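Local coordinates for fluorescence recovery protein (PDB 4JDX), which accelerates the return of the active orange carotenoid protein to its resting form, speeding fluorescence recovery after non-photochemical quenching in cyanobacteria, at residues A[24-29]-A[96-101]; A[82-87]-A[107-112]. One frame throughout, in Å; residues are numbered along the deposited sequence.

Both contacts belong to the region where helix 17-47 meets the two C-terminal helices, 80-89 and 103-114. Contact 1 sets that long helix against the turn-rich linker 96-101 and is only partly buried, with charged groups at one end; contact 2 joins helix 80-89 to helix 103-114, is the more deeply buried of the two, and is made by apolar side chains, with no hydrogen bond across it. They share no element but adjoin directly: Leu-26 CD2 lies 3.8 Å from Phe-84 CE1, and Leu-98 CD1 lies 4.0 Å from Ile-109 CG2. Linker and helix 80-89 thus meet the same leucine, while Ile-109 carries the packing on into helix 103-114.

Contact 1 (A[24-29]-A[96-101]); sequences HALFRK and EELTFL
Leu-26 reaches from helix 17-47 into the linker 96-101 and carries most of the contact with its two methyls. The CD2 branch does the tight packing: it lies 3.6 Å from Glu-97 O and 4.0 Å from Leu-98 CD2, the two leucine side chains crossing at about a right angle. The same methyl comes to the ring edge of Phe-100, near the ring plane, with CD2 4.1 Å from CE2. Leu-26 CG stands anti to the backbone N (chi1 -180°), which carries both methyls out from the helix toward the linker. CD1 instead lies beside the carboxylate, 3.6 Å from Glu-97 OE1. Replacing Leu-26 with alanine would remove both methyls and would probably open a gap between Glu-97 O, Leu-98 CD2 and the edge of the Phe-100 ring.

Toward solvent the contact is looser. The CD-CE part of the Lys-29 chain passes the carboxylate, CE 3.9 Å from Glu-97 OE2, yet NZ remains 4.9 Å from that oxygen, so any attraction is probably long-range. The carboxylate is held by other partners: OE2 forms a salt bridge with Arg-33, and OE1 accepts a hydrogen bond from the Gln-94 backbone N. Within the linker, Leu-98 to Leu-101 form a type I beta turn. The contact lays this turn beside helix 17-47, where Phe-100 also touches Ser-22 and Ala-23, while Leu-101 packs on Ile-109 of helix 103-114.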
loop_
_atom_site.group_PDB
_atom_site.type_symbol
_atom_site.label_atom_id
_atom_site.label_comp_id
_atom_site.label_asym_id
_atom_site.label_seq_id
_atom_site.Cartn_x
_atom_site.Cartn_y
_atom_site.Cartn_z
ATOM N N HIS A 24 -19.732 6.042 21.367
ATOM C CA HIS A 24 -19.025 6.810 20.347
ATOM C C HIS A 24 -17.615 7.144 20.810
ATOM O O HIS A 24 -16.655 7.034 20.044
ATOM C CB HIS A 24 -19.779 8.105 20.034
ATOM C CG HIS A 24 -21.023 7.900 19.229
ATOM N ND1 HIS A 24 -22.053 8.818 19.206
ATOM C CD2 HIS A 24 -21.403 6.891 18.412
ATOM C CE1 HIS A 24 -23.013 8.379 18.414
ATOM N NE2 HIS A 24 -22.644 7.211 17.919
ATOM N N ALA A 25 -17.496 7.549 22.071
ATOM C CA ALA A 25 -16.211 7.940 22.630
ATOM C C ALA A 25 -15.290 6.729 22.696
ATOM O O ALA A 25 -14.073 6.849 22.542
ATOM C CB ALA A 25 -16.399 8.545 24.015
ATOM N N LEU A 26 -15.879 5.560 22.915
ATOM C CA LEU A 26 -15.111 4.326 23.008
ATOM C C LEU A 26 -14.708 3.843 21.617
ATOM O O LEU A 26 -13.633 3.272 21.437
ATOM C CB LEU A 26 -15.913 3.246 23.736
ATOM C CG LEU A 26 -15.193 1.907 23.892
ATOM C CD1 LEU A 26 -13.799 2.113 24.483
ATOM C CD2 LEU A 26 -16.018 0.958 24.750
ATOM N N PHE A 27 -15.575 4.083 20.635
ATOM C CA PHE A 27 -15.266 3.770 19.242
ATOM C C PHE A 27 -14.021 4.518 18.790
ATOM O O PHE A 27 -13.089 3.927 18.252
ATOM C CB PHE A 27 -16.434 4.153 18.327
ATOM C CG PHE A 27 -17.394 3.026 18.049
ATOM C CD1 PHE A 27 -17.393 1.879 18.821
ATOM C CD2 PHE A 27 -18.291 3.115 16.999
ATOM C CE1 PHE A 27 -18.275 0.849 18.556
ATOM C CE2 PHE A 27 -19.172 2.087 16.731
ATOM C CZ PHE A 27 -19.163 0.954 17.509
ATOM N N ARG A 28 -14.014 5.827 19.012
ATOM C CA ARG A 28 -12.891 6.662 18.614
ATOM C C ARG A 28 -11.614 6.211 19.314
ATOM O O ARG A 28 -10.547 6.167 18.709
ATOM C CB ARG A 28 -13.187 8.125 18.939
ATOM C CG ARG A 28 -14.347 8.701 18.143
ATOM C CD ARG A 28 -14.506 10.191 18.390
ATOM N NE ARG A 28 -15.104 10.475 19.693
ATOM C CZ ARG A 28 -16.388 10.760 19.897
ATOM N NH1 ARG A 28 -17.246 10.814 18.885
ATOM N NH2 ARG A 28 -16.822 10.999 21.127
ATOM N N LYS A 29 -11.736 5.869 20.592
ATOM C CA LYS A 29 -10.602 5.403 21.378
ATOM C C LYS A 29 -9.997 4.153 20.743
ATOM O O LYS A 29 -8.789 4.078 20.522
ATOM C CB LYS A 29 -11.055 5.088 22.801
ATOM C CG LYS A 29 -9.936 5.016 23.821
ATOM C CD LYS A 29 -10.480 4.598 25.176
ATOM C CE LYS A 29 -9.538 4.966 26.305
ATOM N NZ LYS A 29 -9.942 6.238 26.971
ATOM N N GLU A 96 -13.574 -3.879 30.776
ATOM C CA GLU A 96 -13.828 -2.920 31.847
ATOM C C GLU A 96 -14.370 -1.601 31.295
ATOM O O GLU A 96 -14.962 -0.808 32.027
ATOM C CB GLU A 96 -12.548 -2.664 32.651
ATOM C CG GLU A 96 -11.864 -3.926 33.166
ATOM C CD GLU A 96 -10.862 -4.492 32.176
ATOM O OE1 GLU A 96 -11.138 -5.565 31.596
ATOM O OE2 GLU A 96 -9.800 -3.864 31.974
ATOM N N GLU A 97 -14.171 -1.378 29.999
ATOM C CA GLU A 97 -14.591 -0.138 29.353
ATOM C C GLU A 97 -16.043 -0.205 28.874
ATOM O O GLU A 97 -16.547 0.745 28.271
ATOM C CB GLU A 97 -13.663 0.170 28.174
ATOM C CG GLU A 97 -12.221 0.426 28.585
ATOM C CD GLU A 97 -11.291 0.625 27.405
ATOM O OE1 GLU A 97 -11.537 0.027 26.337
ATOM O OE2 GLU A 97 -10.311 1.387 27.548
ATOM N N LEU A 98 -16.710 -1.321 29.155
ATOM C CA LEU A 98 -18.089 -1.531 28.721
ATOM C C LEU A 98 -19.095 -1.317 29.849
ATOM O O LEU A 98 -20.299 -1.483 29.652
ATOM C CB LEU A 98 -18.246 -2.952 28.179
ATOM C CG LEU A 98 -17.391 -3.292 26.959
ATOM C CD1 LEU A 98 -17.461 -4.785 26.662
ATOM C CD2 LEU A 98 -17.836 -2.467 25.759
ATOM N N THR A 99 -18.604 -0.935 31.023
ATOM C CA THR A 99 -19.430 -0.886 32.225
ATOM C C THR A 99 -20.440 0.264 32.229
ATOM O O THR A 99 -21.249 0.375 33.150
ATOM C CB THR A 99 -18.558 -0.768 33.488
ATOM O OG1 THR A 99 -17.818 0.458 33.444
ATOM C CG2 THR A 99 -17.595 -1.945 33.591
ATOM N N PHE A 100 -20.397 1.116 31.209
ATOM C CA PHE A 100 -21.371 2.196 31.087
ATOM C C PHE A 100 -22.638 1.663 30.424
ATOM O O PHE A 100 -23.700 2.285 30.493
ATOM C CB PHE A 100 -20.798 3.368 30.283
ATOM C CG PHE A 100 -20.574 3.057 28.828
ATOM C CD1 PHE A 100 -21.580 3.260 27.899
ATOM C CD2 PHE A 100 -19.362 2.559 28.389
ATOM C CE1 PHE A 100 -21.379 2.972 26.565
ATOM C CE2 PHE A 100 -19.158 2.270 27.055
ATOM C CZ PHE A 100 -20.166 2.476 26.143
ATOM N N LEU A 101 -22.517 0.496 29.796
ATOM C CA LEU A 101 -23.643 -0.143 29.130
ATOM C C LEU A 101 -24.523 -0.913 30.107
ATOM O O LEU A 101 -24.093 -1.259 31.207
ATOM C CB LEU A 101 -23.144 -1.106 28.055
ATOM C CG LEU A 101 -22.397 -0.483 26.879
ATOM C CD1 LEU A 101 -21.815 -1.582 26.003
ATOM C CD2 LEU A 101 -23.323 0.430 26.081
#

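Contact 2 (A[82-87]-A[107-112]); sequences FVFAQL and SKIKAL
Ala-85 and Ile-109 are the residues whose CA atoms come nearest between segments 82-87 and 107-112, whose axes pass 8.3 Å apart at a crossing angle of -51°. These CA atoms are 4.9 Å from each other, a closeness consistent with the small side chain of Ala-85. Among the aliphatic contacts, Ala-85 CB packs against the base of Leu-112, 3.8 Å from its CB. Ile-109 meets the opposing backbone through its CG2 methyl, which lies 3.8 Å from Ala-85 N.

The contacts that involve phenylalanines use different parts of the residues. Ile-109 CD1 sits 3.6 Å from Phe-84 CB and near the adjoining ring carbon CG, while the rest of the ring leads away toward helix 17-47, where it meets the Phe-27 ring with planes at about 50°. In Ile-109, chi1 of -71° sets CG1 toward Phe-84 and CG2 toward Ala-85, and the extended chain beyond carries CD1 to Phe-84 CB. Phe-82 begins by pointing away from helix 103-114, but its ring swings back and presents its edge to Leu-112, with CD1 of the ring 4.0 Å from CD1 of the leucine.

Ile-109 also touches Ile-81 and Leu-88, extending its packing along helix 80-89. No hydrogen bond or salt bridge crosses between the two segments. Specificity therefore probably rests on shape: Ala-85 lies at the crossing, Ile-109 fills the buried side, and Leu-112 with the exposed Phe-82 forms an apolar margin.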
loop_
_atom_site.group_PDB
_atom_site.type_symbol
_atom_site.label_atom_id
_atom_site.label_comp_id
_atom_site.label_asym_id
_atom_site.label_seq_id
_atom_site.Cartn_x
_atom_site.Cartn_y
_atom_site.Cartn_z
ATOM N N PHE A 82 -22.388 -6.370 17.628
ATOM C CA PHE A 82 -21.426 -7.271 17.007
ATOM C C PHE A 82 -20.067 -6.591 16.910
ATOM O O PHE A 82 -19.029 -7.222 17.104
ATOM C CB PHE A 82 -21.905 -7.682 15.608
ATOM C CG PHE A 82 -23.220 -8.424 15.603
ATOM C CD1 PHE A 82 -23.644 -9.124 16.718
ATOM C CD2 PHE A 82 -24.030 -8.420 14.480
ATOM C CE1 PHE A 82 -24.847 -9.804 16.713
ATOM C CE2 PHE A 82 -25.235 -9.099 14.472
ATOM C CZ PHE A 82 -25.643 -9.791 15.588
ATOM N N VAL A 83 -20.086 -5.294 16.623
ATOM C CA VAL A 83 -18.857 -4.525 16.466
ATOM C C VAL A 83 -18.051 -4.542 17.757
ATOM O O VAL A 83 -16.854 -4.826 17.744
ATOM C CB VAL A 83 -19.150 -3.059 16.074
ATOM C CG1 VAL A 83 -17.864 -2.234 16.056
ATOM C CG2 VAL A 83 -19.856 -2.993 14.723
ATOM N N PHE A 84 -18.708 -4.240 18.873
ATOM C CA PHE A 84 -18.036 -4.233 20.169
ATOM C C PHE A 84 -17.408 -5.587 20.478
ATOM O O PHE A 84 -16.279 -5.660 20.963
ATOM C CB PHE A 84 -19.005 -3.831 21.284
ATOM C CG PHE A 84 -19.178 -2.344 21.422
ATOM C CD1 PHE A 84 -18.094 -1.536 21.706
ATOM C CD2 PHE A 84 -20.421 -1.756 21.270
ATOM C CE1 PHE A 84 -18.246 -0.171 21.831
ATOM C CE2 PHE A 84 -20.575 -0.389 21.396
ATOM C CZ PHE A 84 -19.486 0.402 21.677
ATOM N N ALA A 85 -18.139 -6.655 20.179
ATOM C CA ALA A 85 -17.642 -8.009 20.382
ATOM C C ALA A 85 -16.342 -8.213 19.611
ATOM O O ALA A 85 -15.374 -8.765 20.136
ATOM C CB ALA A 85 -18.684 -9.023 19.937
ATOM N N GLN A 86 -16.327 -7.759 18.362
ATOM C CA GLN A 86 -15.144 -7.878 17.515
ATOM C C GLN A 86 -13.978 -7.081 18.099
ATOM O O GLN A 86 -12.857 -7.582 18.198
ATOM C CB GLN A 86 -15.447 -7.382 16.102
ATOM C CG GLN A 86 -14.330 -7.650 15.106
ATOM C CD GLN A 86 -14.132 -9.134 14.833
ATOM O OE1 GLN A 86 -15.041 -9.940 15.037
ATOM N NE2 GLN A 86 -12.941 -9.501 14.372
ATOM N N LEU A 87 -14.255 -5.839 18.482
ATOM C CA LEU A 87 -13.255 -4.970 19.092
ATOM C C LEU A 87 -12.670 -5.606 20.345
ATOM O O LEU A 87 -11.470 -5.508 20.604
ATOM C CB LEU A 87 -13.877 -3.621 19.453
ATOM C CG LEU A 87 -14.372 -2.786 18.271
ATOM C CD1 LEU A 87 -15.072 -1.524 18.763
ATOM C CD2 LEU A 87 -13.217 -2.450 17.326
ATOM N N SER A 107 -23.025 -8.602 28.821
ATOM C CA SER A 107 -22.986 -10.058 28.840
ATOM C C SER A 107 -23.005 -10.622 27.427
ATOM O O SER A 107 -22.239 -11.529 27.098
ATOM C CB SER A 107 -24.173 -10.608 29.635
ATOM O OG SER A 107 -24.065 -10.267 31.004
ATOM N N LYS A 108 -23.885 -10.078 26.594
ATOM C CA LYS A 108 -24.033 -10.542 25.221
ATOM C C LYS A 108 -22.729 -10.337 24.454
ATOM O O LYS A 108 -22.269 -11.226 23.737
ATOM C CB LYS A 108 -25.175 -9.791 24.534
ATOM C CG LYS A 108 -25.456 -10.241 23.109
ATOM C CD LYS A 108 -25.942 -11.681 23.061
ATOM C CE LYS A 108 -26.396 -12.063 21.660
ATOM N NZ LYS A 108 -26.722 -13.513 21.541
ATOM N N ILE A 109 -22.135 -9.161 24.623
ATOM C CA ILE A 109 -20.881 -8.829 23.961
ATOM C C ILE A 109 -19.765 -9.783 24.374
ATOM O O ILE A 109 -19.111 -10.391 23.527
ATOM C CB ILE A 109 -20.454 -7.381 24.280
ATOM C CG1 ILE A 109 -21.387 -6.394 23.573
ATOM C CG2 ILE A 109 -19.008 -7.137 23.863
ATOM C CD1 ILE A 109 -21.155 -4.947 23.952
ATOM N N LYS A 110 -19.551 -9.909 25.679
ATOM C CA LYS A 110 -18.522 -10.798 26.203
ATOM C C LYS A 110 -18.720 -12.214 25.674
ATOM O O LYS A 110 -17.759 -12.895 25.319
ATOM C CB LYS A 110 -18.553 -10.803 27.732
ATOM C CG LYS A 110 -18.197 -9.467 28.359
ATOM C CD LYS A 110 -18.237 -9.534 29.874
ATOM C CE LYS A 110 -17.935 -8.180 30.488
ATOM N NZ LYS A 110 -17.793 -8.251 31.967
ATOM N N ALA A 111 -19.978 -12.641 25.615
ATOM C CA ALA A 111 -20.318 -13.987 25.173
ATOM C C ALA A 111 -19.899 -14.204 23.723
ATOM O O ALA A 111 -19.242 -15.193 23.396
ATOM C CB ALA A 111 -21.817 -14.232 25.333
ATOM N N LEU A 112 -20.280 -13.269 22.859
ATOM C CA LEU A 112 -19.969 -13.361 21.436
ATOM C C LEU A 112 -18.460 -13.351 21.194
ATOM O O LEU A 112 -17.964 -14.020 20.286
ATOM C CB LEU A 112 -20.629 -12.207 20.678
ATOM C CG LEU A 112 -22.159 -12.193 20.718
ATOM C CD1 LEU A 112 -22.705 -10.892 20.142
ATOM C CD2 LEU A 112 -22.726 -13.402 19.980
#